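Local coordinates for hypothetical protein (Mus musculus, PDB 1VKB), which probably acts as a gamma-glutamylamine cyclotransferase, an AIG2-like enzyme expected to release amines from their gamma-glutamyl conjugates, at residues Y19-R24 with N61-L66; P53-G58 with L139-S144. One frame throughout, in Å; residues are numbered along the deposited sequence.

In the fold
Beyond strand 14-18 the chain enters the 19-24 turn, then runs through helix 30-33 and strand 40-48 to strand 54-57 and its antiparallel partner 62-66. Contact 1 closes the 36 residues between by setting strand 62-66 against the turn. Contact 2 closes a longer span of 80 residues, which takes in the later strands and helix 84-93 before loop 139-144 returns to strand 54-57. Because 53-58 falls between the two segments of contact 1, the closures cross rather than nest. Their centres lie about 9 Å apart, and backbone pairing between strands 54-57 and 62-66 joins them, so the turn and the late loop are tied to one neighbouring pair of strands.

Contact 1 (Y19-R24 with N61-L66); sequences YGTLKR and NIPWLL. With FMT (formic acid), chain C; FMT (formic acid), chain D.
The phenol of Y19 lies against the backbone and CB of L65, its ring lying between protein and ligand. L65 CB sits over one face, 3.9 Å from the ring centroid and 29° off the normal, while O1 of a formic acid (chain C), probably from the crystallisation liquor, lies over the opposite face, toward the rim. With CG lodged between the backbone N and the carbonyl carbon (chi1 57°), the Y19 ring stays over this ligand and still carries its hydroxyl to strand 62-66. There L65 N donates to Y19 OH over 3.1 Å at 150°, and the hydroxyl has a second hydrogen-bonding partner in Y127 O, so two bonds fix the buried group. L65 CG, anti to the backbone N, lets CD2 come to Y19 CE2, at 4.0 Å.

Further down the strand, P63 CG rests 3.6 Å from G20 CA; a beta carbon on G20 would clash with it. T21 CG2 meets P63 CD at 3.6 Å, the two side chains crossing nearly at right angles. The amides of Y19 (N to O1, 2.9 Å) and L22 (N to O2, 3.3 Å), with a weak bond from G20 N, hold the chain C formic acid beside the type I turn G20-K23; the YGTL sequence is consistent with the substrate-binding loop of gamma-glutamyl cyclotransferases. Around it, strand 121-129 packs V126 on Y19 and L65, strand 54-57 adds L54, and Y100 hydrogen-bonds P63 O.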
loop_
_atom_site.group_PDB
_atom_site.type_symbol
_atom_site.label_atom_id
_atom_site.label_comp_id
_atom_site.label_asym_id
_atom_site.label_seq_id
_atom_site.Cartn_x
_atom_site.Cartn_y
_atom_site.Cartn_z
ATOM N N TYR A 19 -2.018 1.758 -0.278
ATOM C CA TYR A 19 -1.848 2.824 -1.274
ATOM C C TYR A 19 -1.942 2.291 -2.693
ATOM O O TYR A 19 -2.017 3.077 -3.619
ATOM C CB TYR A 19 -0.488 3.514 -1.093
ATOM C CG TYR A 19 0.661 2.549 -1.183
ATOM C CD1 TYR A 19 1.197 2.183 -2.413
ATOM C CD2 TYR A 19 1.211 2.002 -0.027
ATOM C CE1 TYR A 19 2.212 1.265 -2.481
ATOM C CE2 TYR A 19 2.193 1.081 -0.089
ATOM C CZ TYR A 19 2.709 0.716 -1.339
ATOM O OH TYR A 19 3.743 -0.191 -1.436
ATOM N N GLY A 20 -1.873 0.965 -2.864
ATOM C CA GLY A 20 -1.745 0.394 -4.172
ATOM C C GLY A 20 -2.927 -0.421 -4.613
ATOM O O GLY A 20 -4.098 0.017 -4.612
ATOM N N THR A 21 -2.605 -1.616 -5.109
ATOM C CA THR A 21 -3.641 -2.489 -5.727
ATOM C C THR A 21 -4.659 -2.987 -4.712
ATOM O O THR A 21 -5.696 -3.540 -5.088
ATOM C CB THR A 21 -3.037 -3.701 -6.455
ATOM O OG1 THR A 21 -2.442 -4.603 -5.513
ATOM C CG2 THR A 21 -1.949 -3.292 -7.383
ATOM N N LEU A 22 -4.333 -2.844 -3.430
ATOM C CA LEU A 22 -5.242 -3.221 -2.335
ATOM C C LEU A 22 -6.364 -2.244 -2.007
ATOM O O LEU A 22 -7.314 -2.621 -1.318
ATOM C CB LEU A 22 -4.469 -3.577 -1.056
ATOM C CG LEU A 22 -3.550 -4.792 -1.172
ATOM C CD1 LEU A 22 -2.658 -4.878 0.067
ATOM C CD2 LEU A 22 -4.302 -6.066 -1.338
ATOM N N LYS A 23 -6.274 -1.009 -2.488
ATOM C CA LYS A 23 -7.297 -0.009 -2.273
ATOM C C LYS A 23 -8.644 -0.377 -2.896
ATOM O O LYS A 23 -8.710 -1.091 -3.910
ATOM C CB LYS A 23 -6.885 1.334 -2.870
ATOM C CG LYS A 23 -5.702 2.047 -2.198
ATOM C CD LYS A 23 -5.593 3.534 -2.672
ATOM C CE LYS A 23 -5.362 3.655 -4.179
ATOM N NZ LYS A 23 -5.224 5.106 -4.595
ATOM N N ARG A 24 -9.715 0.187 -2.332
ATOM C CA ARG A 24 -11.040 0.123 -2.957
ATOM C C ARG A 24 -10.928 0.515 -4.404
ATOM O O ARG A 24 -10.247 1.469 -4.755
ATOM C CB ARG A 24 -12.031 1.049 -2.267
ATOM C CG ARG A 24 -12.520 0.512 -0.934
ATOM C CD ARG A 24 -13.520 1.403 -0.264
ATOM N NE ARG A 24 -14.199 0.684 0.815
ATOM C CZ ARG A 24 -15.162 1.232 1.550
ATOM N NH1 ARG A 24 -15.516 2.490 1.344
ATOM N NH2 ARG A 24 -15.744 0.541 2.505
ATOM N N ASN A 61 3.747 -3.946 -13.573
ATOM C CA ASN A 61 3.264 -2.602 -13.264
ATOM C C ASN A 61 2.684 -2.523 -11.839
ATOM O O ASN A 61 1.603 -1.974 -11.580
ATOM C CB ASN A 61 2.237 -2.144 -14.304
ATOM C CG ASN A 61 2.807 -2.122 -15.715
ATOM O OD1 ASN A 61 4.015 -1.945 -15.910
ATOM N ND2 ASN A 61 1.939 -2.312 -16.720
ATOM N N ILE A 62 3.461 -3.017 -10.901
ATOM C CA ILE A 62 3.107 -3.002 -9.472
ATOM C C ILE A 62 3.453 -1.642 -8.866
ATOM O O ILE A 62 4.482 -1.044 -9.206
ATOM C CB ILE A 62 3.867 -4.129 -8.776
ATOM C CG1 ILE A 62 3.147 -5.447 -9.111
ATOM C CG2 ILE A 62 3.845 -3.969 -7.296
ATOM C CD1 ILE A 62 3.985 -6.677 -8.759
ATOM N N PRO A 63 2.605 -1.132 -7.994
ATOM C CA PRO A 63 2.979 0.033 -7.234
ATOM C C PRO A 63 3.858 -0.304 -6.034
ATOM O O PRO A 63 3.566 -1.233 -5.253
ATOM C CB PRO A 63 1.643 0.581 -6.763
ATOM C CG PRO A 63 0.788 -0.654 -6.530
ATOM C CD PRO A 63 1.231 -1.566 -7.681
ATOM N N TRP A 64 4.904 0.487 -5.864
ATOM C CA TRP A 64 5.862 0.295 -4.781
ATOM C C TRP A 64 6.130 1.587 -4.080
ATOM O O TRP A 64 6.577 2.554 -4.712
ATOM C CB TRP A 64 7.199 -0.228 -5.318
ATOM C CG TRP A 64 7.136 -1.360 -6.326
ATOM C CD1 TRP A 64 6.952 -1.260 -7.657
ATOM C CD2 TRP A 64 7.381 -2.767 -6.060
ATOM N NE1 TRP A 64 7.034 -2.509 -8.252
ATOM C CE2 TRP A 64 7.291 -3.445 -7.286
ATOM C CE3 TRP A 64 7.634 -3.508 -4.911
ATOM C CZ2 TRP A 64 7.447 -4.834 -7.388
ATOM C CZ3 TRP A 64 7.791 -4.885 -5.021
ATOM C CH2 TRP A 64 7.700 -5.520 -6.249
ATOM N N LEU A 65 5.925 1.596 -2.763
ATOM C CA LEU A 65 6.299 2.721 -1.930
ATOM C C LEU A 65 7.734 2.476 -1.438
ATOM O O LEU A 65 7.997 1.571 -0.602
ATOM C CB LEU A 65 5.319 2.884 -0.760
ATOM C CG LEU A 65 5.383 4.223 -0.029
ATOM C CD1 LEU A 65 4.951 5.350 -0.976
ATOM C CD2 LEU A 65 4.462 4.188 1.173
ATOM N N LEU A 66 8.672 3.225 -2.033
ATOM C CA LEU A 66 10.089 3.006 -1.792
ATOM C C LEU A 66 10.447 3.594 -0.440
ATOM O O LEU A 66 10.055 4.713 -0.127
ATOM C CB LEU A 66 10.949 3.583 -2.887
ATOM C CG LEU A 66 10.578 3.297 -4.312
ATOM C CD1 LEU A 66 11.612 3.897 -5.263
ATOM C CD2 LEU A 66 10.409 1.803 -4.497
HETATM C C FMT C . -0.714 -1.686 -1.092
HETATM O O1 FMT C . -0.674 -0.799 -0.212
HETATM O O2 FMT C . -1.588 -1.886 -1.975
HETATM C C FMT D . -13.816 -2.637 1.919
HETATM O O1 FMT D . -14.557 -2.335 2.849
HETATM O O2 FMT D . -13.935 -2.132 0.821
#

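Contact 2 (P53-G58 with L139-S144)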
loop_
_atom_site.group_PDB
_atom_site.type_symbol
_atom_site.label_atom_id
_atom_site.label_comp_id
_atom_site.label_asym_id
_atom_site.label_seq_id
_atom_site.Cartn_x
_atom_site.Cartn_y
_atom_site.Cartn_z
ATOM N N PRO A 53 8.853 8.082 -2.269
ATOM C CA PRO A 53 8.566 7.810 -3.675
ATOM C C PRO A 53 7.588 6.675 -3.859
ATOM O O PRO A 53 7.759 5.600 -3.260
ATOM C CB PRO A 53 9.951 7.434 -4.265
ATOM C CG PRO A 53 10.930 7.866 -3.250
ATOM C CD PRO A 53 10.223 7.668 -1.926
ATOM N N LEU A 54 6.586 6.877 -4.718
ATOM C CA LEU A 54 5.661 5.827 -5.121
ATOM C C LEU A 54 5.817 5.643 -6.594
ATOM O O LEU A 54 5.556 6.586 -7.364
ATOM C CB LEU A 54 4.221 6.214 -4.792
ATOM C CG LEU A 54 3.090 5.361 -5.312
ATOM C CD1 LEU A 54 3.297 3.897 -4.817
ATOM C CD2 LEU A 54 1.700 5.920 -4.983
ATOM N N VAL A 55 6.260 4.460 -6.991
ATOM C CA VAL A 55 6.556 4.191 -8.383
ATOM C C VAL A 55 5.742 2.987 -8.861
ATOM O O VAL A 55 5.427 2.090 -8.105
ATOM C CB VAL A 55 8.077 3.929 -8.635
ATOM C CG1 VAL A 55 8.935 5.150 -8.300
ATOM C CG2 VAL A 55 8.603 2.723 -7.854
ATOM N N ILE A 56 5.449 2.990 -10.152
ATOM C CA ILE A 56 4.791 1.880 -10.818
ATOM C C ILE A 56 5.848 1.224 -11.666
ATOM O O ILE A 56 6.366 1.822 -12.638
ATOM C CB ILE A 56 3.613 2.387 -11.660
ATOM C CG1 ILE A 56 2.542 3.041 -10.779
ATOM C CG2 ILE A 56 2.987 1.223 -12.379
ATOM C CD1 ILE A 56 1.468 3.760 -11.571
ATOM N N ALA A 57 6.218 0.011 -11.289
ATOM C CA ALA A 57 7.472 -0.530 -11.781
ATOM C C ALA A 57 7.462 -2.034 -11.956
ATOM O O ALA A 57 6.705 -2.767 -11.309
ATOM C CB ALA A 57 8.607 -0.113 -10.848
ATOM N N GLY A 58 8.356 -2.498 -12.807
ATOM C CA GLY A 58 8.495 -3.916 -13.068
ATOM C C GLY A 58 7.515 -4.402 -14.121
ATOM O O GLY A 58 6.644 -3.669 -14.575
ATOM N N LEU A 139 11.954 6.593 -12.093
ATOM C CA LEU A 139 10.574 6.537 -12.588
ATOM C C LEU A 139 9.777 7.677 -11.941
ATOM O O LEU A 139 10.221 8.272 -10.949
ATOM C CB LEU A 139 9.927 5.206 -12.246
ATOM C CG LEU A 139 10.479 4.012 -12.995
ATOM C CD1 LEU A 139 9.912 2.744 -12.380
ATOM C CD2 LEU A 139 10.119 4.100 -14.474
ATOM N N PRO A 140 8.610 7.997 -12.498
ATOM C CA PRO A 140 7.821 9.078 -11.949
ATOM C C PRO A 140 7.398 8.780 -10.506
ATOM O O PRO A 140 7.055 7.658 -10.216
ATOM C CB PRO A 140 6.602 9.105 -12.864
ATOM C CG PRO A 140 7.093 8.567 -14.164
ATOM C CD PRO A 140 8.016 7.447 -13.728
ATOM N N TYR A 141 7.396 9.791 -9.645
ATOM C CA TYR A 141 6.948 9.638 -8.254
ATOM C C TYR A 141 5.552 10.155 -8.077
ATOM O O TYR A 141 5.296 11.337 -8.275
ATOM C CB TYR A 141 7.864 10.370 -7.272
ATOM C CG TYR A 141 9.307 9.897 -7.220
ATOM C CD1 TYR A 141 9.740 8.716 -7.831
ATOM C CD2 TYR A 141 10.255 10.652 -6.548
ATOM C CE1 TYR A 141 11.082 8.324 -7.749
ATOM C CE2 TYR A 141 11.592 10.259 -6.472
ATOM C CZ TYR A 141 11.995 9.098 -7.051
ATOM O OH TYR A 141 13.339 8.743 -7.002
ATOM N N HIS A 142 4.661 9.242 -7.706
ATOM C CA HIS A 142 3.227 9.477 -7.674
ATOM C C HIS A 142 2.764 9.909 -6.314
ATOM O O HIS A 142 3.269 9.455 -5.291
ATOM C CB HIS A 142 2.496 8.176 -8.030
ATOM C CG HIS A 142 2.600 7.806 -9.477
ATOM N ND1 HIS A 142 1.720 8.269 -10.420
ATOM C CD2 HIS A 142 3.531 7.099 -10.147
ATOM C CE1 HIS A 142 2.083 7.826 -11.612
ATOM N NE2 HIS A 142 3.191 7.127 -11.476
ATOM N N GLU A 143 1.746 10.748 -6.297
ATOM C CA GLU A 143 1.063 11.084 -5.041
ATOM C C GLU A 143 0.042 10.005 -4.704
ATOM O O GLU A 143 -0.246 9.730 -3.526
ATOM C CB GLU A 143 0.388 12.445 -5.167
ATOM C CG GLU A 143 1.410 13.578 -5.226
ATOM C CD GLU A 143 0.792 14.943 -5.546
ATOM O OE1 GLU A 143 -0.444 15.037 -5.660
ATOM O OE2 GLU A 143 1.579 15.899 -5.687
ATOM N N SER A 144 -0.545 9.410 -5.739
ATOM C CA SER A 144 -1.547 8.375 -5.556
ATOM C C SER A 144 -1.460 7.364 -6.684
ATOM O O SER A 144 -0.984 7.690 -7.788
ATOM C CB SER A 144 -2.962 8.947 -5.446
ATOM O OG SER A 144 -3.423 9.522 -6.628
HETATM O O HOH W 1 5.868 9.765 -4.425
HETATM O O HOH W 2 5.954 5.530 -11.397
#
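Strand 54-57, which pairs with strand 62-66, is met by the late loop 139-144 in an arrangement that is only partly sheet-like, the two paths running 111° apart. One direct backbone bond joins them, H142 N to L54 O, 2.8 Å long, nearly straight at 166° and in the carbonyl plane. Two waters fill the places flanking it: one accepts from L54 N and donates to H142 O, the other links I56 N to P140 O in the same way.

Side chains close over this seam. P53 CB sits almost exactly above the centre of the Y141 ring, 3.6 Å from the centroid and 5° off the normal, while V55 CG1 comes obliquely to Y141 CD1 at 3.7 Å. Replacing Y141 with an alanine would probably open a gap over P53 CB and take away one of the groups packed against V55 CG1. The H142 ring turns an edge to L54 O and takes I56 CD1 over a face, 4.1 Å from its centroid. L54, with CG anti to the backbone N, lays CD2 3.9 Å from H142 CB. At the far end A57 CB and L139 CD1 are tight at 3.5 Å.

Strand 62-66 backs P53 and V55 with L66 and L54 with L65. H151 meets the H142 ring nearly at right angles, and E143 continues by a backbone bond to T76 at the start of strand 76-82.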